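Local structure of putative glycoside hydrolase (Parabacteroides distasonis ATCC 8503, 3GYC) at residues L98-C103 against D151-V156; Y246-Y251 against E269-E274; T333-G338 against T367-S372. The protein is a putative glycoside hydrolase of the cellulase-like TIM-barrel kind, and so probably cleaves glycosidic bonds, although its substrate is not established. All coordinates share one frame; numbering follows the deposited sequence. Where two conformers were deposited one is given.

Followed from the N terminus, the three contacts come in series, and none nests in or crosses another. Contact 1 closes first, bringing helix 95-105 against the start of strand 153-157; strand 109-113 of the barrel lies between them in sequence. Contact 2 closes a shorter loop, with 17 residues between its segments, and joins helix 240-249 to helix 259-273, in the helical region between strands 231-232 and 301-303. Contact 3 closes last. It pairs helices 321-337 and 360-371, with strand 340-343 between them in sequence. Contacts 1 and 2 lie on opposite sides of the chain's centre, with their own centres about 39 Å apart. No two contacts touch.

Contact 1: residues L98-C103 against D151-V156; sequences LFLSKC and DTILYV
Leu-100 and Ile-153 make the apolar contact between side chains here. CD1 of Ile-153 meets both methyl groups at the end of Leu-100. It lies 3.9 Å from Leu-100 CD2, and Leu-100 CD1 is 4.1 Å from that same Ile-153 CD1. The two side chains cross obliquely. CG1 of Ile-153 is anti to the carbonyl carbon (chi1 -59°), and a second bend (chi2 -50°) turns CD1 to the helix. Thr-152 adds a methyl group beside this pair. Its CG2 sits 4.1 Å from the backbone O of Leu-100 and 4.3 Å from CB of Cys-103. The threonine methyl thus rests against one turn of the helix, touching it at two points three residues apart. All four touching residues are buried.

The setting is a beta/alpha barrel. Helix 95-105 leads into strand 109-113, and strand 153-157 is the next strand round the barrel. The helix therefore packs on the outside of the sheet and reaches past its own strand to the neighbouring one. Val-110 of strand 109-113 shares the interface, since Leu-100, Cys-103 and Thr-152 all touch it.

No hydrogen bond links the two segments. Polar ties run along each element or to its neighbours. Within the helix, Cys-103 N donates to Phe-99 O at 3.0 Å. Leu-154, and Thr-152 just before the strand, bond through the backbone to Val-110 of the adjacent parallel strand. On another side of the helix, Lys-102 forms a salt bridge with Asp-40, and Phe-99 meets Trp-39 edge-to-face.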
loop_
_atom_site.group_PDB
_atom_site.type_symbol
_atom_site.label_atom_id
_atom_site.label_comp_id
_atom_site.label_asym_id
_atom_site.label_seq_id
_atom_site.Cartn_x
_atom_site.Cartn_y
_atom_site.Cartn_z
ATOM N N LEU A 98 3.477 1.620 -20.179
ATOM C CA LEU A 98 2.581 0.642 -20.837
ATOM C C LEU A 98 1.493 0.220 -19.875
ATOM O O LEU A 98 0.335 0.230 -20.229
ATOM C CB LEU A 98 3.322 -0.581 -21.420
ATOM C CG LEU A 98 4.096 -0.333 -22.727
ATOM C CD1 LEU A 98 5.115 -1.488 -23.090
ATOM C CD2 LEU A 98 3.179 -0.045 -23.910
ATOM N N PHE A 99 1.884 -0.171 -18.664
ATOM C CA PHE A 99 0.950 -0.550 -17.631
ATOM C C PHE A 99 -0.034 0.584 -17.295
ATOM O O PHE A 99 -1.265 0.337 -17.190
ATOM C CB PHE A 99 1.705 -1.005 -16.377
ATOM C CG PHE A 99 0.793 -1.489 -15.274
ATOM C CD1 PHE A 99 0.241 -2.767 -15.354
ATOM C CD2 PHE A 99 0.418 -0.657 -14.240
ATOM C CE1 PHE A 99 -0.623 -3.217 -14.380
ATOM C CE2 PHE A 99 -0.425 -1.119 -13.266
ATOM C CZ PHE A 99 -0.967 -2.403 -13.363
ATOM N N LEU A 100 0.480 1.812 -17.166
ATOM C CA LEU A 100 -0.356 2.972 -16.881
ATOM C C LEU A 100 -1.322 3.231 -18.002
ATOM O O LEU A 100 -2.471 3.566 -17.718
ATOM C CB LEU A 100 0.455 4.226 -16.538
ATOM C CG LEU A 100 1.327 4.189 -15.294
ATOM C CD1 LEU A 100 2.215 5.473 -15.236
ATOM C CD2 LEU A 100 0.543 4.014 -13.953
ATOM N N SER A 101 -0.913 3.038 -19.270
ATOM C CA SER A 101 -1.827 3.220 -20.392
ATOM C C SER A 101 -2.993 2.247 -20.364
ATOM O O SER A 101 -4.147 2.602 -20.741
ATOM C CB SER A 101 -1.080 3.073 -21.714
ATOM O OG SER A 101 -0.035 4.006 -21.748
ATOM N N LYS A 102 -2.720 1.021 -19.932
ATOM C CA LYS A 102 -3.768 0.002 -19.832
ATOM C C LYS A 102 -4.743 0.357 -18.699
ATOM O O LYS A 102 -5.970 0.126 -18.839
ATOM C CB LYS A 102 -3.187 -1.409 -19.656
ATOM C CG LYS A 102 -2.383 -1.885 -20.870
ATOM C CD LYS A 102 -1.814 -3.287 -20.641
ATOM C CE LYS A 102 -0.853 -3.704 -21.820
ATOM N NZ LYS A 102 -1.455 -3.835 -23.155
ATOM N N CYS A 103 -4.219 0.937 -17.622
ATOM C CA CYS A 103 -5.068 1.458 -16.551
ATOM C C CYS A 103 -5.963 2.578 -17.043
ATOM O O CYS A 103 -7.186 2.537 -16.839
ATOM C CB CYS A 103 -4.238 1.915 -15.345
ATOM S SG CYS A 103 -3.445 0.513 -14.523
ATOM N N ASP A 151 -2.522 12.323 -15.367
ATOM C CA ASP A 151 -3.899 12.314 -14.846
ATOM C C ASP A 151 -4.380 10.936 -14.387
ATOM O O ASP A 151 -5.389 10.842 -13.691
ATOM C CB ASP A 151 -4.860 12.886 -15.869
ATOM C CG ASP A 151 -4.564 14.342 -16.161
ATOM O OD1 ASP A 151 -4.250 15.078 -15.184
ATOM O OD2 ASP A 151 -4.606 14.743 -17.363
ATOM N N THR A 152 -3.648 9.884 -14.735
ATOM C CA THR A 152 -3.955 8.527 -14.250
ATOM C C THR A 152 -3.433 8.302 -12.828
ATOM O O THR A 152 -3.872 7.397 -12.160
ATOM C CB THR A 152 -3.360 7.497 -15.219
ATOM O OG1 THR A 152 -4.108 7.531 -16.445
ATOM C CG2 THR A 152 -3.363 6.097 -14.636
ATOM N N ILE A 153 -2.501 9.147 -12.371
ATOM C CA ILE A 153 -1.917 9.014 -11.075
ATOM C C ILE A 153 -2.830 9.691 -10.049
ATOM O O ILE A 153 -3.227 10.849 -10.207
ATOM C CB ILE A 153 -0.488 9.618 -11.023
ATOM C CG1 ILE A 153 0.417 8.921 -12.059
ATOM C CG2 ILE A 153 0.052 9.557 -9.590
ATOM C CD1 ILE A 153 0.433 7.388 -12.045
ATOM N N LEU A 154 -3.135 8.935 -9.007
ATOM C CA LEU A 154 -4.066 9.351 -7.966
ATOM C C LEU A 154 -3.350 10.094 -6.838
ATOM O O LEU A 154 -3.811 11.111 -6.341
ATOM C CB LEU A 154 -4.720 8.084 -7.431
ATOM C CG LEU A 154 -5.868 8.181 -6.491
ATOM C CD1 LEU A 154 -7.029 8.921 -7.193
ATOM C CD2 LEU A 154 -6.205 6.712 -6.064
ATOM N N TYR A 155 -2.211 9.560 -6.449
ATOM C CA TYR A 155 -1.406 10.128 -5.392
ATOM C C TYR A 155 0.000 9.598 -5.509
ATOM O O TYR A 155 0.241 8.618 -6.199
ATOM C CB TYR A 155 -1.974 9.800 -3.994
ATOM C CG TYR A 155 -1.947 8.343 -3.561
ATOM C CD1 TYR A 155 -0.796 7.795 -3.034
ATOM C CD2 TYR A 155 -3.070 7.521 -3.654
ATOM C CE1 TYR A 155 -0.745 6.462 -2.607
ATOM C CE2 TYR A 155 -3.015 6.165 -3.260
ATOM C CZ TYR A 155 -1.860 5.663 -2.716
ATOM O OH TYR A 155 -1.742 4.384 -2.270
ATOM N N VAL A 156 0.932 10.249 -4.801
ATOM C CA VAL A 156 2.312 9.818 -4.791
ATOM C C VAL A 156 2.737 9.702 -3.358
ATOM O O VAL A 156 2.733 10.699 -2.619
ATOM C CB VAL A 156 3.253 10.804 -5.543
ATOM C CG1 VAL A 156 4.755 10.372 -5.404
ATOM C CG2 VAL A 156 2.807 10.927 -6.990
#

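Contact 2: residues Y246-Y251 against E269-E274; sequences YKLVGY and ERVYRE
The backbones of the two segments come nearest at Val-249 and Val-271, whose CA atoms are 6.8 Å apart. Both segments lie at the C-terminal ends of helices. Helix 240-249 ends at Val-249, and Gly-250 leaves it with positive phi (91°). A beta carbon there would run into the carbonyl O of Val-249, so glycine suits the turn. Tyr-246 O takes two backbone bonds at this end, from Gly-250 N at 2.8 Å and from Tyr-251 N at 3.1 Å. The donors come from opposite faces of the carbonyl plane.

Val-271 carries the side-chain contact. Its CG1 lies against CB and CD1 of Leu-248, each at 4.0 Å. Its CG2 meets CG2 of Val-249, also at 4.0 Å, and approaches Leu-248 CB as well. CG1 is anti to the backbone N (chi1 166°), which turns CG1 to Leu-248 and CG2 to Val-249. An alanine here would remove both methyls; Leu-248 CD1 would probably be left without its mate and Val-249 would keep contact only with CB, opening a gap between the helices. Salt bridges run along segment 269-274, and Arg-273 NH2 has a second acidic partner in Asp-321. Arg-273 NE meets Glu-269 OE2 at 2.7 Å, close to the guanidinium plane.

Asn-267 and Asn-263 of helix 259-273 give their ND2 groups to Val-249 O and Gly-250 O, a polar tie beside the valines. The arrangement is the packing of two consecutive helices in an excursion between the sixth and seventh strands of a TIM barrel.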
loop_
_atom_site.group_PDB
_atom_site.type_symbol
_atom_site.label_atom_id
_atom_site.label_comp_id
_atom_site.label_asym_id
_atom_site.label_seq_id
_atom_site.Cartn_x
_atom_site.Cartn_y
_atom_site.Cartn_z
ATOM N N TYR A 246 -0.412 -12.718 16.562
ATOM C CA TYR A 246 0.794 -13.361 16.070
ATOM C C TYR A 246 1.652 -13.927 17.211
ATOM O O TYR A 246 2.305 -14.969 17.014
ATOM C CB TYR A 246 1.603 -12.440 15.144
ATOM C CG TYR A 246 1.114 -12.348 13.725
ATOM C CD1 TYR A 246 0.527 -13.430 13.100
ATOM C CD2 TYR A 246 1.366 -11.236 12.958
ATOM C CE1 TYR A 246 0.134 -13.387 11.784
ATOM C CE2 TYR A 246 0.992 -11.194 11.622
ATOM C CZ TYR A 246 0.374 -12.292 11.054
ATOM O OH TYR A 246 -0.028 -12.313 9.757
ATOM N N LYS A 247 1.638 -13.284 18.378
ATOM C CA LYS A 247 2.380 -13.805 19.546
ATOM C C LYS A 247 1.764 -15.134 19.945
ATOM O O LYS A 247 2.473 -16.078 20.261
ATOM C CB LYS A 247 2.403 -12.835 20.730
ATOM C CG LYS A 247 3.319 -11.606 20.531
ATOM C CD LYS A 247 3.150 -10.627 21.678
ATOM C CE LYS A 247 3.992 -9.377 21.521
ATOM N NZ LYS A 247 3.517 -8.299 22.465
ATOM N N LEU A 248 0.440 -15.216 19.898
ATOM C CA LEU A 248 -0.250 -16.470 20.185
ATOM C C LEU A 248 0.026 -17.574 19.145
ATOM O O LEU A 248 0.275 -18.726 19.507
ATOM C CB LEU A 248 -1.761 -16.240 20.305
ATOM C CG LEU A 248 -2.243 -15.549 21.593
ATOM C CD1 LEU A 248 -3.683 -15.109 21.433
ATOM C CD2 LEU A 248 -2.049 -16.441 22.829
ATOM N N VAL A 249 -0.023 -17.212 17.877
ATOM C CA VAL A 249 0.158 -18.134 16.771
ATOM C C VAL A 249 1.591 -18.603 16.644
ATOM O O VAL A 249 1.834 -19.755 16.284
ATOM C CB VAL A 249 -0.298 -17.479 15.453
ATOM C CG1 VAL A 249 0.154 -18.282 14.194
ATOM C CG2 VAL A 249 -1.795 -17.292 15.475
ATOM N N GLY A 250 2.530 -17.720 16.951
ATOM C CA GLY A 250 3.939 -18.003 16.770
ATOM C C GLY A 250 4.469 -17.577 15.399
ATOM O O GLY A 250 5.301 -18.263 14.822
ATOM N N TYR A 251 3.999 -16.448 14.885
ATOM C CA TYR A 251 4.425 -15.916 13.581
ATOM C C TYR A 251 5.337 -14.698 13.750
ATOM O O TYR A 251 4.944 -13.723 14.360
ATOM C CB TYR A 251 3.217 -15.526 12.738
ATOM C CG TYR A 251 3.616 -15.195 11.306
ATOM C CD1 TYR A 251 4.017 -16.213 10.443
ATOM C CD2 TYR A 251 3.694 -13.875 10.856
ATOM C CE1 TYR A 251 4.420 -15.947 9.164
ATOM C CE2 TYR A 251 4.073 -13.589 9.558
ATOM C CZ TYR A 251 4.445 -14.640 8.721
ATOM O OH TYR A 251 4.875 -14.451 7.461
ATOM N N GLU A 269 -5.914 -20.264 12.479
ATOM C CA GLU A 269 -7.341 -20.437 12.475
ATOM C C GLU A 269 -7.851 -20.756 13.871
ATOM O O GLU A 269 -8.835 -20.145 14.319
ATOM C CB GLU A 269 -7.769 -21.519 11.510
ATOM C CG GLU A 269 -9.273 -21.537 11.344
ATOM C CD GLU A 269 -9.750 -22.609 10.412
ATOM O OE1 GLU A 269 -8.943 -23.489 10.005
ATOM O OE2 GLU A 269 -10.951 -22.572 10.088
ATOM N N ARG A 270 -7.199 -21.709 14.544
ATOM C CA ARG A 270 -7.586 -22.096 15.913
ATOM C C ARG A 270 -7.644 -20.884 16.826
ATOM O O ARG A 270 -8.639 -20.680 17.503
ATOM C CB ARG A 270 -6.630 -23.137 16.534
ATOM C CG ARG A 270 -6.933 -23.448 18.021
ATOM C CD ARG A 270 -5.834 -24.275 18.731
ATOM N NE ARG A 270 -4.514 -23.637 18.618
ATOM C CZ ARG A 270 -4.014 -22.766 19.492
ATOM N NH1 ARG A 270 -4.703 -22.426 20.586
ATOM N NH2 ARG A 270 -2.806 -22.249 19.278
ATOM N N VAL A 271 -6.569 -20.102 16.861
ATOM C CA VAL A 271 -6.494 -18.909 17.701
ATOM C C VAL A 271 -7.636 -17.935 17.388
ATOM O O VAL A 271 -8.224 -17.367 18.294
ATOM C CB VAL A 271 -5.109 -18.226 17.586
ATOM C CG1 VAL A 271 -5.133 -16.811 18.171
ATOM C CG2 VAL A 271 -4.045 -19.104 18.274
ATOM N N TYR A 272 -7.952 -17.767 16.107
ATOM C CA TYR A 272 -9.056 -16.894 15.717
ATOM C C TYR A 272 -10.433 -17.453 16.099
ATOM O O TYR A 272 -11.240 -16.755 16.703
ATOM C CB TYR A 272 -9.014 -16.610 14.222
ATOM C CG TYR A 272 -10.219 -15.862 13.751
ATOM C CD1 TYR A 272 -10.387 -14.523 14.065
ATOM C CD2 TYR A 272 -11.209 -16.502 13.020
ATOM C CE1 TYR A 272 -11.520 -13.835 13.666
ATOM C CE2 TYR A 272 -12.335 -15.828 12.597
ATOM C CZ TYR A 272 -12.492 -14.492 12.923
ATOM O OH TYR A 272 -13.634 -13.817 12.519
ATOM N N ARG A 273 -10.708 -18.699 15.737
ATOM C CA ARG A 273 -12.019 -19.263 15.981
ATOM C C ARG A 273 -12.325 -19.518 17.453
ATOM O O ARG A 273 -13.475 -19.795 17.809
ATOM C CB ARG A 273 -12.230 -20.528 15.160
ATOM C CG ARG A 273 -12.327 -20.234 13.694
ATOM C CD ARG A 273 -13.011 -21.379 12.998
ATOM N NE ARG A 273 -12.881 -21.273 11.547
ATOM C CZ ARG A 273 -13.617 -20.477 10.777
ATOM N NH1 ARG A 273 -14.547 -19.687 11.293
ATOM N NH2 ARG A 273 -13.419 -20.475 9.472
ATOM N N GLU A 274 -11.303 -19.393 18.297
ATOM C CA GLU A 274 -11.454 -19.561 19.744
ATOM C C GLU A 274 -12.298 -18.396 20.270
ATOM O O GLU A 274 -13.031 -18.543 21.258
ATOM C CB GLU A 274 -10.067 -19.528 20.387
ATOM C CG GLU A 274 -9.741 -20.704 21.225
ATOM C CD GLU A 274 -8.235 -20.897 21.392
ATOM O OE1 GLU A 274 -7.561 -19.856 21.523
ATOM O OE2 GLU A 274 -7.735 -22.066 21.410
#

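Contact 3: residues T333-G338 against T367-S372; sequences TAARTG and TSIIRS
The carbonyl O of Ala-334 is gripped twice by Thr-337. OG1 of Thr-337 donates to Ala-334 O at 2.8 Å, in the carbonyl plane with a C=O...donor angle of 152°. The backbone N of Thr-337 bonds to that Ala-334 O at 3.2 Å. A chi1 of 69° turns the Thr-337 hydroxyl back along the last turn of the helix. The same OG1 also bonds to the backbone N of Met-339, just beyond Gly-338, where phi turns positive. Just past the other helix, Ser-372 OG reaches four residues back, to Ser-368 O at 2.9 Å, tilted from the carbonyl plane.

These are the ends of helices 321-337 and 360-371, neighbours on the outside of a TIM barrel. Helix 321-337 leads into the eighth strand, 340-343, and helix 360-371 comes after that strand. Ile-370 and Arg-371 touch Ala-18 of the first strand, 17-23, and Arg-371 NH1 bonds to Gly-50 O.

Between the helices the contact is apolar. CB of Ala-335 points at the other helix and meets CG2 of Ile-369 at 4.2 Å. With CG1 of Ile-369 anti to the carbonyl carbon (chi1 -74°), the CG2 branch is the one that faces Ala-335. The Ala-335 methyl also comes within 4.5 Å of CA of Ile-370, so it rests on backbone as well as side chain. The CA atoms of Ala-335 and Ile-370 are 5.7 Å apart, a close approach that the small alanine permits. Just before the segment, in helix 321-337, Ile-332 touches Ile-369 and Thr-331 touches Ile-370.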
loop_
_atom_site.group_PDB
_atom_site.type_symbol
_atom_site.label_atom_id
_atom_site.label_comp_id
_atom_site.label_asym_id
_atom_site.label_seq_id
_atom_site.Cartn_x
_atom_site.Cartn_y
_atom_site.Cartn_z
ATOM N N THR A 333 -16.586 -1.736 7.615
ATOM C CA THR A 333 -16.405 -0.826 8.763
ATOM C C THR A 333 -15.733 0.480 8.337
ATOM O O THR A 333 -16.206 1.596 8.672
ATOM C CB THR A 333 -15.555 -1.491 9.906
ATOM O OG1 THR A 333 -16.143 -2.739 10.302
ATOM C CG2 THR A 333 -15.446 -0.575 11.128
ATOM N N ALA A 334 -14.654 0.343 7.562
ATOM C CA ALA A 334 -13.922 1.521 7.063
ATOM C C ALA A 334 -14.812 2.364 6.134
ATOM O O ALA A 334 -14.914 3.586 6.291
ATOM C CB ALA A 334 -12.677 1.115 6.346
ATOM N N ALA A 335 -15.461 1.701 5.192
ATOM C CA ALA A 335 -16.285 2.374 4.212
ATOM C C ALA A 335 -17.413 3.185 4.875
ATOM O O ALA A 335 -17.740 4.283 4.438
ATOM C CB ALA A 335 -16.865 1.370 3.215
ATOM N N ARG A 336 -17.968 2.674 5.958
ATOM C CA ARG A 336 -19.092 3.328 6.584
ATOM C C ARG A 336 -18.718 4.634 7.322
ATOM O O ARG A 336 -19.558 5.499 7.501
ATOM C CB ARG A 336 -19.808 2.326 7.503
ATOM C CG ARG A 336 -21.204 2.730 7.831
ATOM C CD ARG A 336 -21.950 1.710 8.684
ATOM N NE ARG A 336 -22.474 0.542 7.965
ATOM C CZ ARG A 336 -22.024 -0.692 8.115
ATOM N NH1 ARG A 336 -21.035 -0.922 8.949
ATOM N NH2 ARG A 336 -22.583 -1.694 7.457
ATOM N N THR A 337 -17.463 4.793 7.728
ATOM C CA THR A 337 -17.042 6.013 8.448
ATOM C C THR A 337 -17.054 7.308 7.638
ATOM O O THR A 337 -17.129 8.384 8.212
ATOM C CB THR A 337 -15.611 5.907 8.971
ATOM O OG1 THR A 337 -14.708 5.930 7.857
ATOM C CG2 THR A 337 -15.457 4.638 9.829
ATOM N N GLY A 338 -16.944 7.196 6.322
ATOM C CA GLY A 338 -16.907 8.365 5.437
ATOM C C GLY A 338 -15.539 9.015 5.293
ATOM O O GLY A 338 -15.380 9.954 4.522
ATOM N N THR A 367 -16.776 -4.170 -3.370
ATOM C CA THR A 367 -16.430 -3.004 -4.183
ATOM C C THR A 367 -17.669 -2.159 -4.432
ATOM O O THR A 367 -17.555 -0.927 -4.487
ATOM C CB THR A 367 -15.681 -3.343 -5.468
ATOM O OG1 THR A 367 -16.487 -4.187 -6.289
ATOM C CG2 THR A 367 -14.351 -4.023 -5.108
ATOM N N SER A 368 -18.846 -2.781 -4.542
ATOM C CA SER A 368 -20.087 -2.014 -4.681
ATOM C C SER A 368 -20.273 -1.133 -3.429
ATOM O O SER A 368 -20.581 0.043 -3.527
ATOM C CB SER A 368 -21.307 -2.922 -4.862
ATOM O OG SER A 368 -22.467 -2.161 -5.196
ATOM N N ILE A 369 -20.086 -1.706 -2.255
ATOM C CA ILE A 369 -20.240 -0.944 -1.019
ATOM C C ILE A 369 -19.246 0.223 -0.939
ATOM O O ILE A 369 -19.613 1.358 -0.575
ATOM C CB ILE A 369 -20.080 -1.856 0.204
ATOM C CG1 ILE A 369 -21.327 -2.746 0.387
ATOM C CG2 ILE A 369 -19.843 -1.021 1.479
ATOM C CD1 ILE A 369 -21.049 -4.027 1.209
ATOM N N ILE A 370 -17.992 -0.053 -1.298
ATOM C CA ILE A 370 -16.934 0.940 -1.226
ATOM C C ILE A 370 -17.248 2.110 -2.146
ATOM O O ILE A 370 -17.236 3.265 -1.722
ATOM C CB ILE A 370 -15.598 0.376 -1.661
ATOM C CG1 ILE A 370 -15.026 -0.577 -0.617
ATOM C CG2 ILE A 370 -14.599 1.537 -1.927
ATOM C CD1 ILE A 370 -13.953 -1.524 -1.217
ATOM N N ARG A 371 -17.562 1.791 -3.401
ATOM C CA ARG A 371 -17.779 2.829 -4.406
ATOM C C ARG A 371 -19.089 3.629 -4.272
ATOM O O ARG A 371 -19.236 4.670 -4.890
ATOM C CB ARG A 371 -17.610 2.232 -5.796
ATOM C CG ARG A 371 -16.157 1.782 -6.007
ATOM C CD ARG A 371 -16.004 0.945 -7.244
ATOM N NE ARG A 371 -16.469 1.649 -8.424
ATOM C CZ ARG A 371 -16.333 1.199 -9.669
ATOM N NH1 ARG A 371 -15.733 0.032 -9.928
ATOM N NH2 ARG A 371 -16.781 1.938 -10.669
ATOM N N SER A 372 -19.995 3.162 -3.438
ATOM C CA SER A 372 -21.246 3.865 -3.181
ATOM C C SER A 372 -21.248 4.442 -1.753
ATOM O O SER A 372 -22.259 4.928 -1.313
ATOM C CB SER A 372 -22.428 2.924 -3.372
ATOM O OG SER A 372 -22.390 1.934 -2.372
#